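Local coordinates for protein nigritoxine (PDB 5M41) that acts as a bacterial toxin against crustaceans and insects, made by Vibrio nigripulchritudo and built on a new fold, at residues T608-G616 against K680-A690; L667-A677 against L691-A702. One frame throughout, in Å; residues are numbered along the deposited sequence.

In the fold
Helix 688-704 links the two contacts. Its first turn, with the 3-10 segment before it, meets helix 603-614 in interaction 1; its later turns lie along helix 667-676 in interaction 2. The centres are 14 Å apart, and the two touch directly, as where the Tyr609 ring meets Ile694. Interaction 2 is the more deeply buried and nearly all hydrocarbon, with a single long ion pair at its edge. Interaction 1, where one helix ends and another begins, is partly buried and more mixed: a salt bridge, a bridging water and lysine chains flank a small apolar centre. Here the polar groups gather where the chain leaves one helix and enters another, and the helix flanks meet mainly through side-chain carbon.

Interaction 1. Residues T608-G616 against K680-A690; sequences TYIEGKKTG and KMRKVKNDEFA
Torsions on both sides bring Lys613 and Asp687 together. Lys613 sets CG anti to its carbonyl carbon (chi1 -75°) and bends again at chi2 and chi3, while Asp687 holds CG anti to its backbone N (chi1 -172°) and presents its carboxylate to the lysine. Lys613 CG lies over one face of the Tyr609 ring, 3.3 Å above the plane and offset toward the rim. At the end of the chain, Lys613 NZ meets the anti lone pair of Asp687 OD2 in a salt bridge, modelled at 2.5 Å, shorter than usual and of doubtful exact length. The other oxygen does different work: Asp687 is the N-cap of helix 688-704, and its OD1 accepts from Ala690 N at 3.0 Å, the donor lying 63° out of the carboxylate plane. Tyr609 OH rests against Ala690 CB at 3.4 Å and makes its hydrogen bond to Glu625.

Deeper in, Ile610 divides its branches, CG2 meeting Met681 CG at 4.0 Å and CD1 meeting Val684 CG1, the Ile610 and Val684 side chains crossing at about a right angle. Lys614 lays its methylenes over a backbone oxygen, with CG 3.3 Å from Lys680 O, and carries NZ to Glu611 OE2, Asn732 and the Val729 carbonyl. Beside it one water joins Lys614 O, Lys680 O and Lys683 N, donating to both oxygens and accepting from the nitrogen. Lys683 runs out extended, its CD 3.8 Å from Gly616 CA.

The worked principle is division of labour within one carboxylate: Asp687 caps its own helix with one oxygen and ties in a neighbouring helix with the other. Lys613 and the start of helix 688-704 would probably both stabilise its negative charge, while Glu625 stands at longer range from the same ammonium.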
loop_
_atom_site.group_PDB
_atom_site.type_symbol
_atom_site.label_atom_id
_atom_site.label_comp_id
_atom_site.label_asym_id
_atom_site.label_seq_id
_atom_site.Cartn_x
_atom_site.Cartn_y
_atom_site.Cartn_z
ATOM N N THR A 608 9.480 11.149 27.070
ATOM C CA THR A 608 10.421 10.400 26.239
ATOM C C THR A 608 9.710 9.898 25.005
ATOM O O THR A 608 10.208 10.066 23.885
ATOM C CB THR A 608 11.078 9.224 26.995
ATOM O OG1 THR A 608 11.854 9.745 28.082
ATOM C CG2 THR A 608 12.020 8.442 26.073
ATOM N N TYR A 609 8.543 9.299 25.202
ATOM C CA TYR A 609 7.827 8.752 24.048
ATOM C C TYR A 609 7.498 9.847 23.035
ATOM O O TYR A 609 7.771 9.689 21.852
ATOM C CB TYR A 609 6.592 7.934 24.447
ATOM C CG TYR A 609 5.813 7.435 23.248
ATOM C CD1 TYR A 609 6.223 6.296 22.544
ATOM C CD2 TYR A 609 4.686 8.119 22.794
ATOM C CE1 TYR A 609 5.522 5.847 21.433
ATOM C CE2 TYR A 609 3.972 7.681 21.683
ATOM C CZ TYR A 609 4.393 6.540 21.010
ATOM O OH TYR A 609 3.684 6.098 19.902
ATOM N N ILE A 610 6.951 10.961 23.503
ATOM C CA ILE A 610 6.521 12.026 22.613
ATOM C C ILE A 610 7.715 12.671 21.881
ATOM O O ILE A 610 7.646 12.891 20.657
ATOM C CB ILE A 610 5.638 13.058 23.355
ATOM C CG1 ILE A 610 4.307 12.408 23.760
ATOM C CG2 ILE A 610 5.374 14.310 22.501
ATOM C CD1 ILE A 610 3.419 11.956 22.601
ATOM N N GLU A 611 8.807 12.935 22.601
ATOM C CA GLU A 611 10.027 13.452 21.971
ATOM C C GLU A 611 10.532 12.492 20.894
ATOM O O GLU A 611 10.977 12.922 19.843
ATOM C CB GLU A 611 11.111 13.753 23.008
ATOM C CG GLU A 611 10.733 14.893 23.950
ATOM C CD GLU A 611 10.616 16.228 23.227
ATOM O OE1 GLU A 611 11.571 16.596 22.534
ATOM O OE2 GLU A 611 9.583 16.915 23.351
ATOM N N GLY A 612 10.410 11.192 21.140
ATOM C CA GLY A 612 10.762 10.197 20.143
ATOM C C GLY A 612 9.857 10.279 18.926
ATOM O O GLY A 612 10.338 10.351 17.787
ATOM N N LYS A 613 8.547 10.260 19.166
ATOM C CA LYS A 613 7.561 10.373 18.094
ATOM C C LYS A 613 7.638 11.715 17.356
ATOM O O LYS A 613 7.330 11.772 16.167
ATOM C CB LYS A 613 6.152 10.149 18.614
ATOM C CG LYS A 613 5.831 8.695 18.904
ATOM C CD LYS A 613 5.957 7.819 17.662
ATOM C CE LYS A 613 4.647 7.696 16.909
ATOM N NZ LYS A 613 4.680 6.543 15.968
ATOM N N LYS A 614 8.044 12.778 18.057
ATOM C CA LYS A 614 8.180 14.121 17.455
ATOM C C LYS A 614 9.186 14.186 16.312
ATOM O O LYS A 614 9.032 15.001 15.417
ATOM C CB LYS A 614 8.580 15.169 18.497
ATOM C CG LYS A 614 7.407 15.808 19.202
ATOM C CD LYS A 614 7.843 16.611 20.422
ATOM C CE LYS A 614 8.888 17.690 20.105
ATOM N NZ LYS A 614 8.954 18.650 21.249
ATOM N N THR A 615 10.222 13.347 16.356
ATOM C CA THR A 615 11.220 13.308 15.287
ATOM C C THR A 615 10.616 12.853 13.955
ATOM O O THR A 615 11.203 13.083 12.888
ATOM C CB THR A 615 12.383 12.353 15.611
ATOM O OG1 THR A 615 11.896 11.007 15.645
ATOM C CG2 THR A 615 13.077 12.740 16.939
ATOM N N GLY A 616 9.450 12.208 14.022
ATOM C CA GLY A 616 8.835 11.620 12.839
ATOM C C GLY A 616 9.380 10.238 12.532
ATOM O O GLY A 616 8.847 9.545 11.673
ATOM N N LYS A 680 5.320 22.026 17.847
ATOM C CA LYS A 680 6.409 21.032 17.761
ATOM C C LYS A 680 5.963 19.567 17.885
ATOM O O LYS A 680 6.722 18.637 17.554
ATOM C CB LYS A 680 7.555 21.353 18.725
ATOM C CG LYS A 680 8.184 22.734 18.536
ATOM C CD LYS A 680 8.826 22.915 17.164
ATOM C CE LYS A 680 9.481 24.298 17.072
ATOM N NZ LYS A 680 9.173 24.906 15.755
ATOM N N MET A 681 4.738 19.357 18.351
ATOM C CA MET A 681 4.141 18.003 18.381
ATOM C C MET A 681 3.548 17.507 17.062
ATOM O O MET A 681 3.105 16.351 16.992
ATOM C CB MET A 681 3.026 17.950 19.428
ATOM C CG MET A 681 3.359 17.197 20.684
ATOM S SD MET A 681 1.845 16.985 21.652
ATOM C CE MET A 681 1.286 15.401 21.036
ATOM N N ARG A 682 3.519 18.350 16.025
ATOM C CA ARG A 682 2.725 18.052 14.810
ATOM C C ARG A 682 2.934 16.650 14.236
ATOM O O ARG A 682 1.962 15.970 13.894
ATOM C CB ARG A 682 2.921 19.117 13.706
ATOM C CG ARG A 682 4.371 19.375 13.334
ATOM C CD ARG A 682 4.539 20.534 12.342
ATOM N NE ARG A 682 5.800 21.225 12.617
ATOM C CZ ARG A 682 5.906 22.382 13.269
ATOM N NH1 ARG A 682 4.818 23.025 13.684
ATOM N NH2 ARG A 682 7.105 22.913 13.487
ATOM N N LYS A 683 4.185 16.200 14.167
ATOM C CA LYS A 683 4.479 14.901 13.539
ATOM C C LYS A 683 3.873 13.695 14.261
ATOM O O LYS A 683 3.646 12.660 13.637
ATOM C CB LYS A 683 5.977 14.709 13.354
ATOM C CG LYS A 683 6.560 15.541 12.229
ATOM C CD LYS A 683 8.047 15.304 12.105
ATOM C CE LYS A 683 8.626 16.111 10.957
ATOM N NZ LYS A 683 10.110 15.977 10.938
ATOM N N VAL A 684 3.614 13.824 15.565
ATOM C CA VAL A 684 2.978 12.745 16.349
ATOM C C VAL A 684 1.635 12.395 15.700
ATOM O O VAL A 684 1.229 11.231 15.666
ATOM C CB VAL A 684 2.791 13.141 17.840
ATOM C CG1 VAL A 684 2.147 12.023 18.651
ATOM C CG2 VAL A 684 4.121 13.536 18.453
ATOM N N LYS A 685 0.985 13.410 15.142
ATOM C CA LYS A 685 -0.310 13.259 14.487
ATOM C C LYS A 685 -0.288 12.375 13.232
ATOM O O LYS A 685 -1.333 11.876 12.835
ATOM C CB LYS A 685 -0.876 14.632 14.146
ATOM C CG LYS A 685 -2.357 14.785 14.446
ATOM C CD LYS A 685 -2.814 16.185 14.050
ATOM C CE LYS A 685 -4.180 16.513 14.644
ATOM N NZ LYS A 685 -4.580 17.922 14.360
ATOM N N ASN A 686 0.886 12.186 12.622
ATOM C CA ASN A 686 1.059 11.229 11.514
ATOM C C ASN A 686 0.732 9.794 11.916
ATOM O O ASN A 686 0.321 8.981 11.076
ATOM C CB ASN A 686 2.499 11.241 10.995
ATOM C CG ASN A 686 2.873 12.543 10.307
ATOM O OD1 ASN A 686 2.010 13.331 9.923
ATOM N ND2 ASN A 686 4.173 12.763 10.130
ATOM N N ASP A 687 0.936 9.469 13.191
ATOM C CA ASP A 687 0.545 8.148 13.695
ATOM C C ASP A 687 -0.750 8.270 14.512
ATOM O O ASP A 687 -0.732 8.354 15.750
ATOM C CB ASP A 687 1.689 7.548 14.508
ATOM C CG ASP A 687 1.457 6.098 14.914
ATOM O OD1 ASP A 687 0.336 5.554 14.789
ATOM O OD2 ASP A 687 2.438 5.488 15.389
ATOM N N GLU A 688 -1.874 8.281 13.799
ATOM C CA GLU A 688 -3.188 8.422 14.417
ATOM C C GLU A 688 -3.520 7.274 15.362
ATOM O O GLU A 688 -4.201 7.471 16.375
ATOM C CB GLU A 688 -4.265 8.478 13.336
ATOM C CG GLU A 688 -4.461 9.851 12.731
ATOM C CD GLU A 688 -5.568 9.848 11.688
ATOM O OE1 GLU A 688 -5.423 9.148 10.648
ATOM O OE2 GLU A 688 -6.586 10.543 11.910
ATOM N N PHE A 689 -3.070 6.078 15.013
ATOM C CA PHE A 689 -3.301 4.899 15.845
ATOM C C PHE A 689 -2.677 5.089 17.231
ATOM O O PHE A 689 -3.340 4.856 18.255
ATOM C CB PHE A 689 -2.779 3.641 15.143
ATOM C CG PHE A 689 -3.055 2.350 15.897
ATOM C CD1 PHE A 689 -4.303 1.730 15.811
ATOM C CD2 PHE A 689 -2.055 1.750 16.671
ATOM C CE1 PHE A 689 -4.549 0.525 16.481
ATOM C CE2 PHE A 689 -2.296 0.557 17.342
ATOM C CZ PHE A 689 -3.545 -0.058 17.242
ATOM N N ALA A 690 -1.419 5.529 17.267
ATOM C CA ALA A 690 -0.740 5.778 18.517
ATOM C C ALA A 690 -1.424 6.871 19.297
ATOM O O ALA A 690 -1.756 6.672 20.463
ATOM C CB ALA A 690 0.721 6.132 18.292
HETATM O O HOH W 1 6.891 16.979 15.502
#

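Interaction 2. Residues L667-A677 against L691-A702; sequences LQDFITVVENA and LNNIVESMRATA
Met698 and Ile671 slide past each other in opposite directions inside an antiparallel helical hairpin. Helices 667-676 and 688-704 form its arms; the segments' axes run at 171° and approach to 9.9 Å, and residues 680-686 of the connection are a 3-10 segment.

Met698 can be followed outward atom by atom. Its CB lies 3.8 Å from Ile671 CD1. From there the extended chain (chi2 177°) brings SD within 4.1 Å of Ile671 CG1 and 4.0 Å of Phe670 CE2. CE then arrives at the edge of the Phe670 ring, in its plane, completing a Met-aromatic contact made at the rim rather than over a face. One face of that ring is taken by Val674 CG2 from the next turn of its own helix, and Phe606 of helix 603-614 touches both Met698 and Val674.

The rest of the seam is aliphatic: Leu667 CD2 meets Ala702 CB at 4.0 Å, and the other branch of Ile671, CG2, packs on Val695 CG1. Toward the end of helix 667-676, Leu691 lies against the last turn, its CD2 3.5 Å from Glu675 O.

At the margin the extended Arg699 spreads its guanidinium across Val695 CG1, which sits over the centre of one face. Glu675 OE1 and OE2 both stand 3.7 Å from Arg699 NH2, a long ion pair without a hydrogen bond, the carboxylate and guanidinium planes turned 75° apart.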
loop_
_atom_site.group_PDB
_atom_site.type_symbol
_atom_site.label_atom_id
_atom_site.label_comp_id
_atom_site.label_asym_id
_atom_site.label_seq_id
_atom_site.Cartn_x
_atom_site.Cartn_y
_atom_site.Cartn_z
ATOM N N LEU A 667 -7.734 17.756 33.296
ATOM C CA LEU A 667 -7.255 16.701 32.407
ATOM C C LEU A 667 -7.811 16.900 30.998
ATOM O O LEU A 667 -7.121 16.630 30.021
ATOM C CB LEU A 667 -7.649 15.308 32.929
ATOM C CG LEU A 667 -7.159 14.118 32.090
ATOM C CD1 LEU A 667 -5.636 13.996 32.084
ATOM C CD2 LEU A 667 -7.763 12.818 32.592
ATOM N N GLN A 668 -9.060 17.347 30.899
ATOM C CA GLN A 668 -9.637 17.684 29.593
ATOM C C GLN A 668 -8.821 18.743 28.821
ATOM O O GLN A 668 -8.576 18.577 27.622
ATOM C CB GLN A 668 -11.085 18.150 29.739
ATOM C CG GLN A 668 -11.852 18.018 28.435
ATOM C CD GLN A 668 -13.230 18.637 28.492
ATOM O OE1 GLN A 668 -14.217 17.980 28.154
ATOM N NE2 GLN A 668 -13.313 19.906 28.911
ATOM N N ASP A 669 -8.394 19.816 29.491
ATOM C CA ASP A 669 -7.538 20.807 28.818
ATOM C C ASP A 669 -6.295 20.118 28.254
ATOM O O ASP A 669 -5.897 20.383 27.119
ATOM C CB ASP A 669 -7.078 21.903 29.771
ATOM C CG ASP A 669 -8.205 22.806 30.256
ATOM O OD1 ASP A 669 -9.282 22.892 29.618
ATOM O OD2 ASP A 669 -7.981 23.428 31.315
ATOM N N PHE A 670 -5.692 19.240 29.061
ATOM C CA PHE A 670 -4.483 18.503 28.691
ATOM C C PHE A 670 -4.733 17.635 27.472
ATOM O O PHE A 670 -3.998 17.694 26.472
ATOM C CB PHE A 670 -3.980 17.645 29.875
ATOM C CG PHE A 670 -2.733 16.865 29.570
ATOM C CD1 PHE A 670 -1.496 17.500 29.525
ATOM C CD2 PHE A 670 -2.787 15.491 29.358
ATOM C CE1 PHE A 670 -0.337 16.789 29.251
ATOM C CE2 PHE A 670 -1.631 14.766 29.085
ATOM C CZ PHE A 670 -0.405 15.419 29.025
ATOM N N ILE A 671 -5.815 16.874 27.539
ATOM C CA ILE A 671 -6.169 15.943 26.474
ATOM C C ILE A 671 -6.456 16.688 25.172
ATOM O O ILE A 671 -5.975 16.293 24.100
ATOM C CB ILE A 671 -7.346 15.030 26.906
ATOM C CG1 ILE A 671 -6.862 14.004 27.952
ATOM C CG2 ILE A 671 -7.995 14.343 25.704
ATOM C CD1 ILE A 671 -7.958 13.074 28.471
ATOM N N THR A 672 -7.211 17.781 25.262
ATOM C CA THR A 672 -7.541 18.581 24.065
ATOM C C THR A 672 -6.267 19.018 23.328
ATOM O O THR A 672 -6.160 18.864 22.129
ATOM C CB THR A 672 -8.393 19.807 24.431
ATOM O OG1 THR A 672 -9.608 19.361 25.052
ATOM C CG2 THR A 672 -8.729 20.656 23.180
ATOM N N VAL A 673 -5.282 19.528 24.054
ATOM C CA VAL A 673 -4.045 19.959 23.409
ATOM C C VAL A 673 -3.273 18.749 22.856
ATOM O O VAL A 673 -2.840 18.746 21.696
ATOM C CB VAL A 673 -3.208 20.877 24.334
ATOM C CG1 VAL A 673 -1.815 21.119 23.774
ATOM C CG2 VAL A 673 -3.915 22.225 24.487
ATOM N N VAL A 674 -3.165 17.687 23.652
ATOM C CA VAL A 674 -2.388 16.519 23.247
ATOM C C VAL A 674 -2.934 15.925 21.947
ATOM O O VAL A 674 -2.171 15.601 21.028
ATOM C CB VAL A 674 -2.377 15.447 24.370
ATOM C CG1 VAL A 674 -1.960 14.088 23.815
ATOM C CG2 VAL A 674 -1.440 15.882 25.484
ATOM N N GLU A 675 -4.257 15.774 21.909
ATOM C CA GLU A 675 -4.997 15.258 20.777
ATOM C C GLU A 675 -4.771 16.094 19.501
ATOM O O GLU A 675 -4.597 15.550 18.428
ATOM C CB GLU A 675 -6.479 15.267 21.128
ATOM C CG GLU A 675 -7.383 14.559 20.141
ATOM C CD GLU A 675 -8.826 14.504 20.625
ATOM O OE1 GLU A 675 -9.258 15.471 21.302
ATOM O OE2 GLU A 675 -9.528 13.497 20.334
ATOM N N ASN A 676 -4.762 17.412 19.640
ATOM C CA ASN A 676 -4.450 18.284 18.514
ATOM C C ASN A 676 -2.984 18.250 18.065
ATOM O O ASN A 676 -2.699 18.607 16.935
ATOM C CB ASN A 676 -4.847 19.724 18.805
ATOM C CG ASN A 676 -4.595 20.649 17.611
ATOM O OD1 ASN A 676 -5.258 20.541 16.566
ATOM N ND2 ASN A 676 -3.624 21.548 17.754
ATOM N N ALA A 677 -2.056 17.841 18.937
ATOM C CA ALA A 677 -0.633 17.761 18.529
ATOM C C ALA A 677 -0.137 19.055 17.803
ATOM O O ALA A 677 0.375 18.981 16.689
ATOM C CB ALA A 677 -0.433 16.547 17.618
ATOM N N LEU A 691 -1.650 8.020 18.647
ATOM C CA LEU A 691 -2.263 9.177 19.325
ATOM C C LEU A 691 -3.673 8.916 19.887
ATOM O O LEU A 691 -3.960 9.318 21.019
ATOM C CB LEU A 691 -2.283 10.410 18.406
ATOM C CG LEU A 691 -2.556 11.760 19.059
ATOM C CD1 LEU A 691 -1.585 12.042 20.199
ATOM C CD2 LEU A 691 -2.468 12.860 18.019
ATOM N N ASN A 692 -4.546 8.286 19.094
ATOM C CA ASN A 692 -5.890 7.882 19.571
ATOM C C ASN A 692 -5.826 6.970 20.820
ATOM O O ASN A 692 -6.587 7.152 21.775
ATOM C CB ASN A 692 -6.676 7.158 18.464
ATOM C CG ASN A 692 -7.090 8.091 17.326
ATOM O OD1 ASN A 692 -6.996 9.315 17.440
ATOM N ND2 ASN A 692 -7.537 7.513 16.211
ATOM N N ASN A 693 -4.921 5.983 20.789
ATOM C CA ASN A 693 -4.718 5.102 21.933
ATOM C C ASN A 693 -4.165 5.813 23.171
ATOM O O ASN A 693 -4.538 5.468 24.279
ATOM C CB ASN A 693 -3.856 3.903 21.550
ATOM C CG ASN A 693 -4.658 2.827 20.865
ATOM O OD1 ASN A 693 -5.643 2.352 21.403
ATOM N ND2 ASN A 693 -4.237 2.432 19.681
ATOM N N ILE A 694 -3.289 6.808 22.983
ATOM C CA ILE A 694 -2.795 7.623 24.097
ATOM C C ILE A 694 -3.976 8.317 24.792
ATOM O O ILE A 694 -4.097 8.312 26.032
ATOM C CB ILE A 694 -1.782 8.668 23.602
ATOM C CG1 ILE A 694 -0.426 8.018 23.311
ATOM C CG2 ILE A 694 -1.658 9.851 24.572
ATOM C CD1 ILE A 694 0.559 8.967 22.664
ATOM N N VAL A 695 -4.836 8.901 23.973
ATOM C CA VAL A 695 -5.967 9.679 24.420
ATOM C C VAL A 695 -7.021 8.750 25.044
ATOM O O VAL A 695 -7.507 8.988 26.166
ATOM C CB VAL A 695 -6.517 10.512 23.229
ATOM C CG1 VAL A 695 -7.909 11.049 23.510
ATOM C CG2 VAL A 695 -5.565 11.676 22.937
ATOM N N GLU A 696 -7.363 7.694 24.321
ATOM C CA GLU A 696 -8.333 6.711 24.811
ATOM C C GLU A 696 -7.880 6.100 26.142
ATOM O O GLU A 696 -8.708 5.918 27.018
ATOM C CB GLU A 696 -8.583 5.627 23.760
ATOM C CG GLU A 696 -9.524 4.512 24.191
ATOM C CD GLU A 696 -9.746 3.484 23.084
ATOM O OE1 GLU A 696 -8.749 3.013 22.486
ATOM O OE2 GLU A 696 -10.922 3.148 22.797
ATOM N N SER A 697 -6.577 5.816 26.297
ATOM C CA SER A 697 -6.022 5.360 27.592
ATOM C C SER A 697 -6.341 6.355 28.682
ATOM O O SER A 697 -6.762 5.983 29.775
ATOM C CB SER A 697 -4.502 5.232 27.551
ATOM O OG SER A 697 -4.101 4.079 26.861
ATOM N N MET A 698 -6.121 7.631 28.386
ATOM C CA MET A 698 -6.357 8.669 29.379
ATOM C C MET A 698 -7.818 8.759 29.807
ATOM O O MET A 698 -8.113 8.827 31.001
ATOM C CB MET A 698 -5.828 9.996 28.870
ATOM C CG MET A 698 -4.318 9.931 28.739
ATOM S SD MET A 698 -3.701 11.471 28.055
ATOM C CE MET A 698 -1.951 11.129 28.070
ATOM N N ARG A 699 -8.709 8.728 28.824
ATOM C CA ARG A 699 -10.152 8.772 29.052
ATOM C C ARG A 699 -10.668 7.537 29.810
ATOM O O ARG A 699 -11.453 7.666 30.757
ATOM C CB ARG A 699 -10.889 8.942 27.714
ATOM C CG ARG A 699 -10.803 10.355 27.158
ATOM C CD ARG A 699 -11.402 10.457 25.759
ATOM N NE ARG A 699 -11.277 11.818 25.236
ATOM C CZ ARG A 699 -11.374 12.157 23.946
ATOM N NH1 ARG A 699 -11.579 11.225 23.027
ATOM N NH2 ARG A 699 -11.267 13.434 23.578
ATOM N N ALA A 700 -10.218 6.350 29.410
ATOM C CA ALA A 700 -10.576 5.114 30.126
ATOM C C ALA A 700 -10.104 5.146 31.596
ATOM O O ALA A 700 -10.821 4.691 32.490
ATOM C CB ALA A 700 -10.038 3.875 29.402
ATOM N N THR A 701 -8.913 5.703 31.836
ATOM C CA THR A 701 -8.338 5.763 33.176
ATOM C C THR A 701 -9.134 6.729 34.046
ATOM O O THR A 701 -9.485 6.386 35.167
ATOM C CB THR A 701 -6.835 6.095 33.123
ATOM O OG1 THR A 701 -6.145 5.044 32.429
ATOM C CG2 THR A 701 -6.230 6.232 34.506
ATOM N N ALA A 702 -9.463 7.912 33.509
ATOM C CA ALA A 702 -10.335 8.881 34.203
ATOM C C ALA A 702 -11.670 8.242 34.580
ATOM O O ALA A 702 -12.143 8.372 35.715
ATOM C CB ALA A 702 -10.575 10.113 33.335
#